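Local coordinates for protein E1 (Kluyveromyces marxianus, PDB 3VX6) that acts as an E1-like enzyme of autophagy, activating the ubiquitin-like proteins Atg8 and Atg12 for their conjugation, at residues Cys141-Gln153 and Pro211-Ser223. Sequence-based numbering, arbitrary orientation.
Sequences CMPSFQSDGATYQ and PSAVTKNILTVWS
The ring of F145 lies on N217: the asparagine CA sits over one face, 3.8 Å from the ring centroid in a CH-pi contact, and the amide is stacked against the ring with the two planes 24° apart. T220 CG2 and V221 CG2 meet the same ring at its edge. The Y152 ring has Q146 CB at its edge, while L219 CD1 and K216 CG approach it obliquely. All this belongs to the Atg7 N-terminal region, where the link between strands 135-144 and 151-159, members of two different mixed sheets, runs over helix 215-225; L108 of helix 97-114 also packs on F145.

F145 gets there with CG between its backbone N and carbonyl carbon (chi1 51°), which turns the ring in against the helix. N217 uses both ends of its amide on the passing backbone. ND2 donates to P143 O at 3.0 Å, nearly straight at 168° and with the acceptor in the amide plane; it also bonds to I120 O. OD1 takes F145 N at 3.2 Å, the donor standing above its carbonyl plane. With an alanine here the stacked amide and both bonds to the 143-145 backbone go, which would probably let F145 shift and leave the backbone O of P143 and N of F145, both buried residues, without these partners.

S144 OG donates to A213 O at 2.7 Å. K216 runs its aliphatic chain past S144, crosses Y152 at about a right angle and brings CE alongside Q146 OE1. At the other end of that amide, Q146 NE2 donates to A150 O, tying the type II turn S147-A150. One turn along the helix, T220 OG1 bonds back to K216 O at 2.8 Å, sharing that acceptor with its own backbone N.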
loop_
_atom_site.group_PDB
_atom_site.type_symbol
_atom_site.label_atom_id
_atom_site.label_comp_id
_atom_site.label_asym_id
_atom_site.label_seq_id
_atom_site.Cartn_x
_atom_site.Cartn_y
_atom_site.Cartn_z
ATOM N N CYS A 141 -6.211 -3.093 -5.318
ATOM C CA CYS A 141 -6.489 -2.213 -4.197
ATOM C C CYS A 141 -5.313 -2.286 -3.244
ATOM O O CYS A 141 -4.651 -3.314 -3.126
ATOM C CB CYS A 141 -7.766 -2.624 -3.456
ATOM S SG CYS A 141 -7.595 -4.001 -2.285
ATOM N N MET A 142 -5.025 -1.167 -2.606
ATOM C CA MET A 142 -3.967 -1.109 -1.615
ATOM C C MET A 142 -4.774 -0.604 -0.427
ATOM O O MET A 142 -5.044 0.588 -0.322
ATOM C CB MET A 142 -2.900 -0.102 -2.029
ATOM C CG MET A 142 -1.706 -0.090 -1.107
ATOM S SD MET A 142 -0.493 1.050 -1.695
ATOM C CE MET A 142 0.605 -0.002 -2.638
ATOM N N PRO A 143 -5.194 -1.515 0.466
ATOM C CA PRO A 143 -5.989 -1.143 1.627
ATOM C C PRO A 143 -5.496 0.042 2.410
ATOM O O PRO A 143 -4.335 0.130 2.808
ATOM C CB PRO A 143 -6.020 -2.424 2.448
ATOM C CG PRO A 143 -5.980 -3.452 1.418
ATOM C CD PRO A 143 -4.863 -2.940 0.541
ATOM N N SER A 144 -6.431 0.960 2.591
ATOM C CA SER A 144 -6.239 2.197 3.317
ATOM C C SER A 144 -7.356 2.190 4.357
ATOM O O SER A 144 -8.519 2.440 4.045
ATOM C CB SER A 144 -6.394 3.382 2.365
ATOM O OG SER A 144 -6.576 4.579 3.095
ATOM N N PHE A 145 -7.004 1.879 5.596
ATOM C CA PHE A 145 -7.997 1.830 6.651
ATOM C C PHE A 145 -7.864 2.979 7.623
ATOM O O PHE A 145 -6.835 3.652 7.686
ATOM C CB PHE A 145 -7.879 0.525 7.417
ATOM C CG PHE A 145 -6.488 0.230 7.872
ATOM C CD1 PHE A 145 -5.588 -0.417 7.028
ATOM C CD2 PHE A 145 -6.069 0.601 9.148
ATOM C CE1 PHE A 145 -4.295 -0.694 7.455
ATOM C CE2 PHE A 145 -4.786 0.331 9.579
ATOM C CZ PHE A 145 -3.894 -0.318 8.737
ATOM N N GLN A 146 -8.926 3.174 8.393
ATOM C CA GLN A 146 -9.006 4.228 9.387
ATOM C C GLN A 146 -10.251 3.998 10.231
ATOM O O GLN A 146 -11.115 3.199 9.878
ATOM C CB GLN A 146 -9.134 5.574 8.699
ATOM C CG GLN A 146 -10.393 5.693 7.874
ATOM C CD GLN A 146 -10.695 7.117 7.511
ATOM O OE1 GLN A 146 -10.005 7.724 6.694
ATOM N NE2 GLN A 146 -11.727 7.671 8.128
ATOM N N SER A 147 -10.345 4.702 11.351
ATOM C CA SER A 147 -11.515 4.587 12.203
ATOM C C SER A 147 -12.687 5.217 11.448
ATOM O O SER A 147 -12.524 6.222 10.755
ATOM C CB SER A 147 -11.276 5.327 13.520
ATOM O OG SER A 147 -12.466 5.395 14.289
ATOM N N ASP A 148 -13.866 4.623 11.581
ATOM C CA ASP A 148 -15.066 5.123 10.906
ATOM C C ASP A 148 -15.419 6.557 11.322
ATOM O O ASP A 148 -15.694 6.831 12.491
ATOM C CB ASP A 148 -16.244 4.193 11.204
ATOM C CG ASP A 148 -17.207 4.080 10.040
ATOM O OD1 ASP A 148 -18.227 3.369 10.179
ATOM O OD2 ASP A 148 -16.941 4.696 8.983
ATOM N N GLY A 149 -15.415 7.470 10.356
ATOM C CA GLY A 149 -15.727 8.853 10.656
ATOM C C GLY A 149 -14.459 9.617 10.967
ATOM O O GLY A 149 -14.471 10.837 11.161
ATOM N N ALA A 150 -13.349 8.894 11.004
ATOM C CA ALA A 150 -12.070 9.510 11.296
ATOM C C ALA A 150 -11.655 10.419 10.157
ATOM O O ALA A 150 -11.996 10.201 8.998
ATOM C CB ALA A 150 -10.997 8.442 11.545
ATOM N N THR A 151 -10.931 11.460 10.522
ATOM C CA THR A 151 -10.433 12.435 9.583
ATOM C C THR A 151 -9.063 12.811 10.134
ATOM O O THR A 151 -8.743 12.489 11.288
ATOM C CB THR A 151 -11.375 13.648 9.518
ATOM O OG1 THR A 151 -12.207 13.669 10.689
ATOM C CG2 THR A 151 -12.266 13.557 8.289
ATOM N N TYR A 152 -8.242 13.465 9.320
ATOM C CA TYR A 152 -6.906 13.828 9.765
ATOM C C TYR A 152 -6.512 15.200 9.291
ATOM O O TYR A 152 -6.748 15.549 8.138
ATOM C CB TYR A 152 -5.873 12.848 9.217
ATOM C CG TYR A 152 -6.239 11.411 9.397
ATOM C CD1 TYR A 152 -5.723 10.678 10.454
ATOM C CD2 TYR A 152 -7.126 10.777 8.519
ATOM C CE1 TYR A 152 -6.072 9.348 10.640
ATOM C CE2 TYR A 152 -7.484 9.442 8.703
ATOM C CZ TYR A 152 -6.951 8.740 9.768
ATOM O OH TYR A 152 -7.292 7.432 9.992
ATOM N N GLN A 153 -5.899 15.963 10.193
ATOM C CA GLN A 153 -5.394 17.292 9.896
ATOM C C GLN A 153 -3.899 17.220 10.120
ATOM O O GLN A 153 -3.436 16.576 11.061
ATOM C CB GLN A 153 -5.941 18.344 10.859
ATOM C CG GLN A 153 -7.221 19.037 10.439
ATOM C CD GLN A 153 -8.386 18.638 11.317
ATOM O OE1 GLN A 153 -9.178 17.770 10.952
ATOM N NE2 GLN A 153 -8.484 19.253 12.492
ATOM N N PRO A 211 0.189 12.702 1.079
ATOM C CA PRO A 211 0.771 11.382 1.233
ATOM C C PRO A 211 -0.217 10.375 0.669
ATOM O O PRO A 211 -1.406 10.672 0.525
ATOM C CB PRO A 211 0.936 11.269 2.745
ATOM C CG PRO A 211 -0.289 11.940 3.235
ATOM C CD PRO A 211 -0.378 13.177 2.354
ATOM N N SER A 212 0.276 9.190 0.342
ATOM C CA SER A 212 -0.593 8.165 -0.194
ATOM C C SER A 212 -1.646 7.801 0.853
ATOM O O SER A 212 -1.396 7.895 2.057
ATOM C CB SER A 212 0.241 6.946 -0.591
ATOM O OG SER A 212 1.282 6.727 0.342
ATOM N N ALA A 213 -2.828 7.410 0.386
ATOM C CA ALA A 213 -3.919 7.028 1.270
ATOM C C ALA A 213 -3.464 5.972 2.277
ATOM O O ALA A 213 -4.132 5.709 3.274
ATOM C CB ALA A 213 -5.097 6.494 0.436
ATOM N N VAL A 214 -2.315 5.373 2.014
ATOM C CA VAL A 214 -1.783 4.324 2.884
ATOM C C VAL A 214 -1.260 4.871 4.220
ATOM O O VAL A 214 -1.023 4.128 5.168
ATOM C CB VAL A 214 -0.681 3.538 2.144
ATOM C CG1 VAL A 214 0.674 4.186 2.374
ATOM C CG2 VAL A 214 -0.724 2.092 2.554
ATOM N N THR A 215 -1.094 6.186 4.285
ATOM C CA THR A 215 -0.651 6.850 5.506
ATOM C C THR A 215 -1.649 6.650 6.660
ATOM O O THR A 215 -1.284 6.700 7.847
ATOM C CB THR A 215 -0.503 8.369 5.290
ATOM O OG1 THR A 215 0.327 8.625 4.151
ATOM C CG2 THR A 215 0.124 9.025 6.518
ATOM N N LYS A 216 -2.913 6.447 6.303
ATOM C CA LYS A 216 -3.957 6.247 7.286
ATOM C C LYS A 216 -3.669 5.033 8.111
ATOM O O LYS A 216 -3.980 4.990 9.295
ATOM C CB LYS A 216 -5.287 6.067 6.586
ATOM C CG LYS A 216 -5.868 7.342 5.978
ATOM C CD LYS A 216 -7.214 7.054 5.293
ATOM C CE LYS A 216 -7.797 8.319 4.702
ATOM N NZ LYS A 216 -8.559 7.874 3.487
ATOM N N ASN A 217 -3.134 4.028 7.434
ATOM C CA ASN A 217 -2.731 2.788 8.065
ATOM C C ASN A 217 -1.782 3.164 9.215
ATOM O O ASN A 217 -2.065 2.897 10.384
ATOM C CB ASN A 217 -2.005 1.915 7.034
ATOM C CG ASN A 217 -2.863 1.619 5.817
ATOM O OD1 ASN A 217 -3.862 2.300 5.566
ATOM N ND2 ASN A 217 -2.480 0.604 5.057
ATOM N N ILE A 218 -0.668 3.812 8.880
ATOM C CA ILE A 218 0.304 4.213 9.891
ATOM C C ILE A 218 -0.405 4.912 11.046
ATOM O O ILE A 218 -0.303 4.487 12.204
ATOM C CB ILE A 218 1.378 5.153 9.294
ATOM C CG1 ILE A 218 2.101 4.441 8.136
ATOM C CG2 ILE A 218 2.341 5.600 10.392
ATOM C CD1 ILE A 218 3.013 5.328 7.307
ATOM N N LEU A 219 -1.150 5.961 10.723
ATOM C CA LEU A 219 -1.882 6.696 11.741
ATOM C C LEU A 219 -2.769 5.796 12.579
ATOM O O LEU A 219 -2.680 5.780 13.794
ATOM C CB LEU A 219 -2.732 7.777 11.096
ATOM C CG LEU A 219 -1.854 8.853 10.482
ATOM C CD1 LEU A 219 -2.669 9.742 9.570
ATOM C CD2 LEU A 219 -1.212 9.644 11.608
ATOM N N THR A 220 -3.630 5.040 11.925
ATOM C CA THR A 220 -4.531 4.168 12.646
ATOM C C THR A 220 -3.782 3.209 13.579
ATOM O O THR A 220 -4.163 3.012 14.736
ATOM C CB THR A 220 -5.399 3.379 11.651
ATOM O OG1 THR A 220 -6.203 4.295 10.903
ATOM C CG2 THR A 220 -6.297 2.395 12.375
ATOM N N VAL A 221 -2.707 2.613 13.092
ATOM C CA VAL A 221 -1.994 1.682 13.942
ATOM C C VAL A 221 -1.241 2.383 15.060
ATOM O O VAL A 221 -1.396 2.071 16.237
ATOM C CB VAL A 221 -1.022 0.844 13.135
ATOM C CG1 VAL A 221 -0.236 -0.041 14.069
ATOM C CG2 VAL A 221 -1.789 0.026 12.104
ATOM N N TRP A 222 -0.412 3.332 14.685
ATOM C CA TRP A 222 0.350 4.064 15.659
ATOM C C TRP A 222 -0.578 4.631 16.754
ATOM O O TRP A 222 -0.208 4.677 17.929
ATOM C CB TRP A 222 1.085 5.174 14.930
ATOM C CG TRP A 222 2.182 5.782 15.682
ATOM C CD1 TRP A 222 2.663 5.409 16.911
ATOM C CD2 TRP A 222 2.949 6.906 15.269
ATOM N NE1 TRP A 222 3.687 6.246 17.284
ATOM C CE2 TRP A 222 3.883 7.174 16.291
ATOM C CE3 TRP A 222 2.940 7.715 14.129
ATOM C CZ2 TRP A 222 4.792 8.222 16.209
ATOM C CZ3 TRP A 222 3.842 8.753 14.048
ATOM C CH2 TRP A 222 4.758 8.999 15.080
ATOM N N SER A 223 -1.784 5.040 16.350
ATOM C CA SER A 223 -2.796 5.599 17.247
ATOM C C SER A 223 -3.163 4.684 18.396
ATOM O O SER A 223 -3.131 5.079 19.555
ATOM C CB SER A 223 -4.090 5.905 16.486
ATOM O OG SER A 223 -3.983 7.072 15.702
#